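Side-chain contacts in twitching motility pilus retraction protein (Geobacter sulfurreducens PCA, PDB 5ZFQ), which acts as the retraction ATPase motor of the type IV pilus, probably using ATP hydrolysis in a six-subunit ring to pull the filament back: residues V182-P187 with K216-Q221; D171-E176 with G247-A252; T164-I169 with L251-T256. One frame throughout, in Å; residues are numbered along the deposited sequence.

Contact 1 (V182-P187 with K216-Q221); sequences VTIEDP and KYILRQ
The flat carboxamide of Gln221 borders Val182 with its oxygen end, OE1 standing 4.5 Å from Val182 CG1. Its NE2 is hydrogen-bonded to Asn110 OD1 of a neighbouring subunit, so the amide spans from the core to a subunit interface. The ring of Tyr217 carries the aliphatic chain of Lys216 on one face: Lys216 CD sits 3.8 Å above the ring plane, displaced toward the rim.

The touching itself is aliphatic. Ile218, on a short 3-10 segment after helix 211-216, sends CD1 to within 3.6 Å of Val182 CG1, the two side chains lying alongside each other and pointing contrary ways. Val182 presents this methyl because CG1 lies anti to the backbone N (chi1 178°). Ile184, two residues on along strand 180-185 and on the same face, adds its own CD1 at 4.3 Å from Ile218 CD1. Beta-branched valine and isoleucine suit a strand; Ile184 is also covered by Phe211, Ala214 and Leu215 of helix 211-216.

On the other face of the strand Thr183 OG1 donates to the anti lone pair of Glu185 OE2, which also meets Gln201 NE2. With no hydrogen bond joining the two segments, their contact rests on buried apolar surface, to which Pro223 adds by touching both Val182 and Ile218, while Arg220 forms a salt bridge with Asp96 of a neighbouring subunit.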
loop_
_atom_site.group_PDB
_atom_site.type_symbol
_atom_site.label_atom_id
_atom_site.label_comp_id
_atom_site.label_asym_id
_atom_site.label_seq_id
_atom_site.Cartn_x
_atom_site.Cartn_y
_atom_site.Cartn_z
ATOM N N VAL A 182 -18.840 -6.272 29.957
ATOM C CA VAL A 182 -17.533 -5.799 29.469
ATOM C C VAL A 182 -17.710 -4.575 28.575
ATOM O O VAL A 182 -18.446 -4.627 27.583
ATOM C CB VAL A 182 -16.784 -6.882 28.660
ATOM C CG1 VAL A 182 -15.459 -6.332 28.128
ATOM C CG2 VAL A 182 -16.590 -8.142 29.505
ATOM N N THR A 183 -17.038 -3.484 28.911
ATOM C CA THR A 183 -17.050 -2.288 28.064
ATOM C C THR A 183 -15.677 -2.078 27.443
ATOM O O THR A 183 -14.660 -2.442 28.026
ATOM C CB THR A 183 -17.428 -1.014 28.867
ATOM O OG1 THR A 183 -16.346 -0.687 29.746
ATOM C CG2 THR A 183 -18.693 -1.240 29.707
ATOM N N ILE A 184 -15.645 -1.470 26.270
ATOM C CA ILE A 184 -14.389 -1.117 25.629
ATOM C C ILE A 184 -14.541 0.347 25.220
ATOM O O ILE A 184 -15.344 0.685 24.345
ATOM C CB ILE A 184 -14.084 -2.070 24.427
ATOM C CG1 ILE A 184 -13.929 -3.517 24.914
ATOM C CG2 ILE A 184 -12.839 -1.654 23.671
ATOM C CD1 ILE A 184 -14.191 -4.568 23.804
ATOM N N GLU A 185 -13.809 1.221 25.896
ATOM C CA GLU A 185 -14.101 2.655 25.861
ATOM C C GLU A 185 -12.893 3.502 25.462
ATOM O O GLU A 185 -11.743 3.121 25.694
ATOM C CB GLU A 185 -14.630 3.119 27.227
ATOM C CG GLU A 185 -15.941 2.445 27.657
ATOM C CD GLU A 185 -16.509 2.958 28.986
ATOM O OE1 GLU A 185 -16.813 4.180 29.093
ATOM O OE2 GLU A 185 -16.674 2.129 29.917
ATOM N N ASP A 186 -13.155 4.661 24.872
ATOM C CA ASP A 186 -12.080 5.524 24.408
ATOM C C ASP A 186 -12.413 7.007 24.548
ATOM O O ASP A 186 -12.719 7.673 23.549
ATOM C CB ASP A 186 -11.748 5.203 22.945
ATOM C CG ASP A 186 -10.485 5.916 22.456
ATOM O OD1 ASP A 186 -9.526 6.105 23.261
ATOM O OD2 ASP A 186 -10.465 6.292 21.255
ATOM N N PRO A 187 -12.310 7.542 25.786
ATOM C CA PRO A 187 -11.859 6.801 26.965
ATOM C C PRO A 187 -13.054 6.310 27.784
ATOM O O PRO A 187 -14.192 6.378 27.307
ATOM C CB PRO A 187 -11.063 7.854 27.731
ATOM C CG PRO A 187 -11.734 9.158 27.365
ATOM C CD PRO A 187 -12.603 8.940 26.149
ATOM N N LYS A 216 -10.660 -8.878 19.741
ATOM C CA LYS A 216 -10.100 -10.131 19.270
ATOM C C LYS A 216 -10.378 -11.294 20.212
ATOM O O LYS A 216 -10.386 -12.453 19.775
ATOM C CB LYS A 216 -8.598 -9.991 19.075
ATOM C CG LYS A 216 -7.956 -11.214 18.508
ATOM C CD LYS A 216 -6.442 -11.165 18.674
ATOM C CE LYS A 216 -5.777 -12.308 17.921
ATOM N NZ LYS A 216 -4.312 -12.166 18.067
ATOM N N TYR A 217 -10.607 -10.985 21.493
ATOM C CA TYR A 217 -10.760 -12.015 22.523
ATOM C C TYR A 217 -12.046 -11.876 23.321
ATOM O O TYR A 217 -12.246 -12.601 24.295
ATOM C CB TYR A 217 -9.572 -11.994 23.492
ATOM C CG TYR A 217 -8.269 -12.436 22.896
ATOM C CD1 TYR A 217 -8.207 -13.505 22.005
ATOM C CD2 TYR A 217 -7.087 -11.769 23.203
ATOM C CE1 TYR A 217 -6.987 -13.911 21.442
ATOM C CE2 TYR A 217 -5.861 -12.167 22.658
ATOM C CZ TYR A 217 -5.812 -13.235 21.775
ATOM O OH TYR A 217 -4.590 -13.615 21.234
ATOM N N ILE A 218 -12.910 -10.951 22.916
ATOM C CA ILE A 218 -14.137 -10.693 23.663
ATOM C C ILE A 218 -15.023 -11.958 23.813
ATOM O O ILE A 218 -15.703 -12.146 24.837
ATOM C CB ILE A 218 -14.953 -9.555 23.010
ATOM C CG1 ILE A 218 -16.077 -9.095 23.946
ATOM C CG2 ILE A 218 -15.458 -9.951 21.597
ATOM C CD1 ILE A 218 -15.568 -8.368 25.136
ATOM N N LEU A 219 -14.995 -12.853 22.828
ATOM C CA LEU A 219 -15.846 -14.036 22.936
ATOM C C LEU A 219 -15.233 -15.035 23.887
ATOM O O LEU A 219 -15.869 -16.007 24.253
ATOM C CB LEU A 219 -16.095 -14.689 21.567
ATOM C CG LEU A 219 -16.693 -13.743 20.526
ATOM C CD1 LEU A 219 -17.151 -14.489 19.262
ATOM C CD2 LEU A 219 -17.819 -12.930 21.120
ATOM N N ARG A 220 -13.993 -14.793 24.283
ATOM C CA ARG A 220 -13.288 -15.681 25.215
ATOM C C ARG A 220 -13.358 -15.135 26.628
ATOM O O ARG A 220 -12.756 -15.686 27.537
ATOM C CB ARG A 220 -11.823 -15.862 24.786
ATOM C CG ARG A 220 -11.710 -16.109 23.305
ATOM C CD ARG A 220 -10.344 -16.410 22.819
ATOM N NE ARG A 220 -10.422 -16.646 21.383
ATOM C CZ ARG A 220 -9.384 -16.906 20.587
ATOM N NH1 ARG A 220 -8.146 -16.969 21.082
ATOM N NH2 ARG A 220 -9.592 -17.095 19.288
ATOM N N GLN A 221 -14.093 -14.048 26.821
ATOM C CA GLN A 221 -14.146 -13.439 28.144
ATOM C C GLN A 221 -15.517 -13.608 28.815
ATOM O O GLN A 221 -15.825 -12.940 29.785
ATOM C CB GLN A 221 -13.736 -11.957 28.045
ATOM C CG GLN A 221 -12.276 -11.795 27.599
ATOM C CD GLN A 221 -11.894 -10.387 27.164
ATOM O OE1 GLN A 221 -12.738 -9.588 26.717
ATOM N NE2 GLN A 221 -10.601 -10.082 27.262
#

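Contact 2 (D171-E176 with G247-A252); sequences DKINTE and GHLCLA
Ile173 and Leu249 meet at a slant through the methyls at the ends of their side chains: Ile173 CD1 comes within 3.9 Å of Leu249 CD2. The isoleucine extends from the helix toward the strand, CG1 anti to the carbonyl carbon (chi1 -69°) and CD1 carried further out by a chi2 of 172°. Leu249 comes from the strand to meet it, with CG anti to its own backbone N. Leu251, two residues along and therefore on the same face of the strand, offers CD1 at 4.5 Å from Ile173 CD1, a looser touch. Long aliphatic side chains suit this place because the backbones are far apart: the nearest CA atoms, those of Ile173 and Leu249, are 10.5 Å from each other.

The arrangement belongs to a RecA-like P-loop ATPase fold, in which helix 162-176 packs on one face of a largely parallel sheet and strand 249-254 is one of the inner strands. Ile152 on the adjacent strand 150-155 touches both leucines, and Ile181 of strand 180-185 touches Ile173, so Ile173 is buried between its helix and the strands beneath.

The more exposed side of the helix is polar. Lys172 NZ and Glu176 OE2, one turn apart, form a salt bridge of 2.6 Å, the lysine meeting the syn side of the carboxylate 24° out of its plane. Thr175 OG1 folds back onto Asp171 O at 2.8 Å, approaching from the face opposite to that used by Thr175 N, so this carbonyl accepts two bonds. On another side, the buried Asn174 is hydrogen-bonded through both ends of its amide to the backbone around Pro193 and Lys195.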
loop_
_atom_site.group_PDB
_atom_site.type_symbol
_atom_site.label_atom_id
_atom_site.label_comp_id
_atom_site.label_asym_id
_atom_site.label_seq_id
_atom_site.Cartn_x
_atom_site.Cartn_y
_atom_site.Cartn_z
ATOM N N ASP A 171 -25.833 1.235 33.924
ATOM C CA ASP A 171 -26.140 1.306 35.343
ATOM C C ASP A 171 -27.409 0.526 35.661
ATOM O O ASP A 171 -27.467 -0.213 36.650
ATOM C CB ASP A 171 -26.304 2.755 35.792
ATOM C CG ASP A 171 -26.541 2.881 37.287
ATOM O OD1 ASP A 171 -25.839 2.221 38.092
ATOM O OD2 ASP A 171 -27.449 3.645 37.664
ATOM N N LYS A 172 -28.427 0.701 34.820
ATOM C CA LYS A 172 -29.696 0.024 35.013
ATOM C C LYS A 172 -29.522 -1.490 34.869
ATOM O O LYS A 172 -30.114 -2.267 35.633
ATOM C CB LYS A 172 -30.734 0.537 34.022
ATOM C CG LYS A 172 -32.076 -0.178 34.148
ATOM C CD LYS A 172 -33.049 0.214 33.034
ATOM C CE LYS A 172 -34.414 -0.452 33.218
ATOM N NZ LYS A 172 -35.138 -0.030 34.474
ATOM N N ILE A 173 -28.706 -1.898 33.896
ATOM C CA ILE A 173 -28.443 -3.297 33.648
ATOM C C ILE A 173 -27.716 -3.918 34.824
ATOM O O ILE A 173 -28.092 -4.983 35.315
ATOM C CB ILE A 173 -27.609 -3.476 32.377
ATOM C CG1 ILE A 173 -28.440 -3.112 31.151
ATOM C CG2 ILE A 173 -27.068 -4.904 32.260
ATOM C CD1 ILE A 173 -27.640 -3.074 29.872
ATOM N N ASN A 174 -26.660 -3.236 35.252
ATOM C CA ASN A 174 -25.852 -3.613 36.396
ATOM C C ASN A 174 -26.663 -3.745 37.688
ATOM O O ASN A 174 -26.307 -4.529 38.592
ATOM C CB ASN A 174 -24.748 -2.564 36.564
ATOM C CG ASN A 174 -23.753 -2.896 37.665
ATOM O OD1 ASN A 174 -23.605 -4.040 38.079
ATOM N ND2 ASN A 174 -23.068 -1.870 38.147
ATOM N N THR A 175 -27.738 -2.958 37.777
ATOM C CA THR A 175 -28.624 -2.960 38.934
ATOM C C THR A 175 -29.599 -4.144 38.887
ATOM O O THR A 175 -29.902 -4.765 39.915
ATOM C CB THR A 175 -29.444 -1.632 39.039
ATOM O OG1 THR A 175 -28.559 -0.510 39.202
ATOM C CG2 THR A 175 -30.402 -1.671 40.227
ATOM N N GLU A 176 -30.077 -4.464 37.687
ATOM C CA GLU A 176 -31.174 -5.415 37.547
ATOM C C GLU A 176 -30.750 -6.836 37.175
ATOM O O GLU A 176 -31.408 -7.785 37.582
ATOM C CB GLU A 176 -32.176 -4.900 36.511
ATOM C CG GLU A 176 -32.898 -3.631 36.913
ATOM C CD GLU A 176 -33.849 -3.122 35.831
ATOM O OE1 GLU A 176 -34.036 -3.810 34.790
ATOM O OE2 GLU A 176 -34.407 -2.021 36.024
ATOM N N GLY A 247 -26.821 -14.161 21.210
ATOM C CA GLY A 247 -27.446 -14.086 22.514
ATOM C C GLY A 247 -26.840 -13.087 23.476
ATOM O O GLY A 247 -27.206 -13.054 24.651
ATOM N N HIS A 248 -25.920 -12.264 22.995
ATOM C CA HIS A 248 -25.407 -11.190 23.822
ATOM C C HIS A 248 -26.229 -9.946 23.609
ATOM O O HIS A 248 -27.007 -9.852 22.647
ATOM C CB HIS A 248 -23.949 -10.920 23.509
ATOM C CG HIS A 248 -23.092 -12.140 23.608
ATOM N ND1 HIS A 248 -22.979 -13.053 22.581
ATOM C CD2 HIS A 248 -22.341 -12.623 24.624
ATOM C CE1 HIS A 248 -22.180 -14.038 22.954
ATOM N NE2 HIS A 248 -21.781 -13.803 24.189
ATOM N N LEU A 249 -26.099 -9.008 24.534
ATOM C CA LEU A 249 -26.596 -7.678 24.286
ATOM C C LEU A 249 -25.394 -6.794 23.935
ATOM O O LEU A 249 -24.455 -6.633 24.744
ATOM C CB LEU A 249 -27.364 -7.136 25.489
ATOM C CG LEU A 249 -27.928 -5.714 25.309
ATOM C CD1 LEU A 249 -29.062 -5.659 24.283
ATOM C CD2 LEU A 249 -28.393 -5.114 26.635
ATOM N N CYS A 250 -25.407 -6.243 22.726
ATOM C CA CYS A 250 -24.319 -5.387 22.292
ATOM C C CYS A 250 -24.739 -3.916 22.258
ATOM O O CYS A 250 -25.662 -3.534 21.527
ATOM C CB CYS A 250 -23.814 -5.826 20.916
ATOM S SG CYS A 250 -22.373 -4.873 20.355
ATOM N N LEU A 251 -24.069 -3.098 23.067
ATOM C CA LEU A 251 -24.253 -1.648 23.022
ATOM C C LEU A 251 -23.154 -1.068 22.167
ATOM O O LEU A 251 -21.986 -1.424 22.338
ATOM C CB LEU A 251 -24.214 -1.023 24.424
ATOM C CG LEU A 251 -25.266 -1.592 25.369
ATOM C CD1 LEU A 251 -25.083 -1.097 26.790
ATOM C CD2 LEU A 251 -26.696 -1.316 24.844
ATOM N N ALA A 252 -23.512 -0.181 21.246
ATOM C CA ALA A 252 -22.511 0.386 20.362
ATOM C C ALA A 252 -22.902 1.768 19.842
ATOM O O ALA A 252 -24.052 2.186 19.959
ATOM C CB ALA A 252 -22.236 -0.568 19.184
#

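Contact 3 (T164-I169 with L251-T256); sequences TTLAAI and LATLHT
This is a buried helix-on-sheet contact in the P-loop ATPase core, where Leu166 of helix 162-176 rests on Leu251 and Thr253 of strand 249-254, and Ile169 on Leu251. The helix begins within the last residues of a probable Walker A motif (Gly156 to Ser163) and runs nearly antiparallel to the strand, at 174° between directions, with the axes 10.4 Å apart. It belongs to the crossover that leads from strand 150-155 to strand 180-185, passing over the two strands that lie between them in the sheet.

Leu166 and Ile169 are three residues apart, which brings both to the sheet-facing side of the helix. Their branched aliphatic side chains suit a surface also lined by Leu227 and Val154, which touch Leu166. A chi1 of -75° turns Ile169 CG1 anti to the carbonyl carbon and so sets CG2 on the side of Leu251, 3.9 Å from Leu251 CD1. Leu166 and Leu251 run side by side, head to tail, with Leu166 CD2 4.1 Å from Leu251 CB.

Thr253 suits the polar end of the interface, beside the probable Walker A loop and Glu230: its hydroxyl is hydrogen-bonded to Val154 O, and Leu166 CD1 lies 3.7 Å from Thr253 OG1.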
loop_
_atom_site.group_PDB
_atom_site.type_symbol
_atom_site.label_atom_id
_atom_site.label_comp_id
_atom_site.label_asym_id
_atom_site.label_seq_id
_atom_site.Cartn_x
_atom_site.Cartn_y
_atom_site.Cartn_z
ATOM N N THR A 164 -23.391 9.593 28.536
ATOM C CA THR A 164 -24.321 9.622 29.674
ATOM C C THR A 164 -25.544 8.751 29.418
ATOM O O THR A 164 -26.153 8.245 30.360
ATOM C CB THR A 164 -24.825 11.066 30.047
ATOM O OG1 THR A 164 -25.442 11.698 28.919
ATOM C CG2 THR A 164 -23.696 11.923 30.527
ATOM N N THR A 165 -25.916 8.595 28.152
ATOM C CA THR A 165 -27.039 7.734 27.803
ATOM C C THR A 165 -26.639 6.277 27.995
ATOM O O THR A 165 -27.363 5.501 28.629
ATOM C CB THR A 165 -27.515 7.979 26.364
ATOM O OG1 THR A 165 -28.229 9.220 26.311
ATOM C CG2 THR A 165 -28.433 6.869 25.908
ATOM N N LEU A 166 -25.467 5.923 27.479
ATOM C CA LEU A 166 -24.899 4.595 27.674
ATOM C C LEU A 166 -24.614 4.274 29.140
ATOM O O LEU A 166 -24.905 3.171 29.609
ATOM C CB LEU A 166 -23.621 4.471 26.852
ATOM C CG LEU A 166 -24.036 4.348 25.392
ATOM C CD1 LEU A 166 -22.883 4.668 24.461
ATOM C CD2 LEU A 166 -24.577 2.940 25.177
ATOM N N ALA A 167 -24.056 5.239 29.860
ATOM C CA ALA A 167 -23.830 5.094 31.284
ATOM C C ALA A 167 -25.112 4.722 32.020
ATOM O O ALA A 167 -25.118 3.815 32.854
ATOM C CB ALA A 167 -23.251 6.378 31.852
ATOM N N ALA A 168 -26.199 5.416 31.710
ATOM C CA ALA A 168 -27.456 5.202 32.420
ATOM C C ALA A 168 -28.028 3.821 32.111
ATOM O O ALA A 168 -28.583 3.141 32.982
ATOM C CB ALA A 168 -28.450 6.284 32.058
ATOM N N ILE A 169 -27.895 3.419 30.853
ATOM C CA ILE A 169 -28.336 2.105 30.411
ATOM C C ILE A 169 -27.566 1.000 31.136
ATOM O O ILE A 169 -28.164 0.048 31.658
ATOM C CB ILE A 169 -28.169 1.943 28.883
ATOM C CG1 ILE A 169 -29.260 2.734 28.152
ATOM C CG2 ILE A 169 -28.227 0.478 28.500
ATOM C CD1 ILE A 169 -29.014 2.916 26.669
ATOM N N LEU A 251 -24.069 -3.098 23.067
ATOM C CA LEU A 251 -24.253 -1.648 23.022
ATOM C C LEU A 251 -23.154 -1.068 22.167
ATOM O O LEU A 251 -21.986 -1.424 22.338
ATOM C CB LEU A 251 -24.214 -1.023 24.424
ATOM C CG LEU A 251 -25.266 -1.592 25.369
ATOM C CD1 LEU A 251 -25.083 -1.097 26.790
ATOM C CD2 LEU A 251 -26.696 -1.316 24.844
ATOM N N ALA A 252 -23.512 -0.181 21.246
ATOM C CA ALA A 252 -22.511 0.386 20.362
ATOM C C ALA A 252 -22.902 1.768 19.842
ATOM O O ALA A 252 -24.052 2.186 19.959
ATOM C CB ALA A 252 -22.236 -0.568 19.184
ATOM N N THR A 253 -21.902 2.435 19.314
ATOM C CA THR A 253 -21.930 3.804 18.883
ATOM C C THR A 253 -21.535 4.041 17.425
ATOM O O THR A 253 -20.752 3.353 16.862
ATOM C CB THR A 253 -20.987 4.561 19.863
ATOM O OG1 THR A 253 -21.721 5.008 20.980
ATOM C CG2 THR A 253 -20.278 5.724 19.289
ATOM N N LEU A 254 -22.109 5.064 16.843
ATOM C CA LEU A 254 -21.808 5.527 15.508
ATOM C C LEU A 254 -21.977 7.025 15.467
ATOM O O LEU A 254 -22.797 7.561 16.167
ATOM C CB LEU A 254 -22.791 4.948 14.510
ATOM C CG LEU A 254 -22.337 3.813 13.641
ATOM C CD1 LEU A 254 -23.205 3.715 12.424
ATOM C CD2 LEU A 254 -20.922 4.096 13.228
ATOM N N HIS A 255 -21.253 7.712 14.614
ATOM C CA HIS A 255 -21.447 9.139 14.517
ATOM C C HIS A 255 -22.384 9.451 13.377
ATOM O O HIS A 255 -22.020 10.036 12.415
ATOM C CB HIS A 255 -20.148 9.886 14.357
ATOM C CG HIS A 255 -20.343 11.351 14.142
ATOM N ND1 HIS A 255 -19.301 12.230 13.951
ATOM C CD2 HIS A 255 -21.471 12.092 14.083
ATOM C CE1 HIS A 255 -19.779 13.446 13.780
ATOM N NE2 HIS A 255 -21.092 13.387 13.860
ATOM N N THR A 256 -23.609 9.015 13.505
ATOM C CA THR A 256 -24.620 9.225 12.511
ATOM C C THR A 256 -25.734 10.015 13.135
ATOM O O THR A 256 -25.966 9.984 14.313
ATOM C CB THR A 256 -25.095 7.954 11.821
ATOM O OG1 THR A 256 -25.224 6.903 12.755
ATOM C CG2 THR A 256 -24.128 7.542 10.781
#

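In the fold
All three contacts belong to one mixed sheet and its coverings. Contacts 2 and 3 are consecutive parts of a single interface between helix 162-176 and strand 249-254: they share Leu251, whose CD1 serves both, and their centres are 11 Å apart. Contact 3 is the end close to the probable Walker A loop, which the side chain of Thr253 touches; contact 2 lies further along the helix. The chain then turns into strand 180-185, which enters contact 1. Contact 1 is separate, its centre 14 Å from that of contact 2 and 15 Å from that of contact 3. Its segments touch two neighbouring subunits, one of which contact 3 also touches; those of contact 2 touch no other chain.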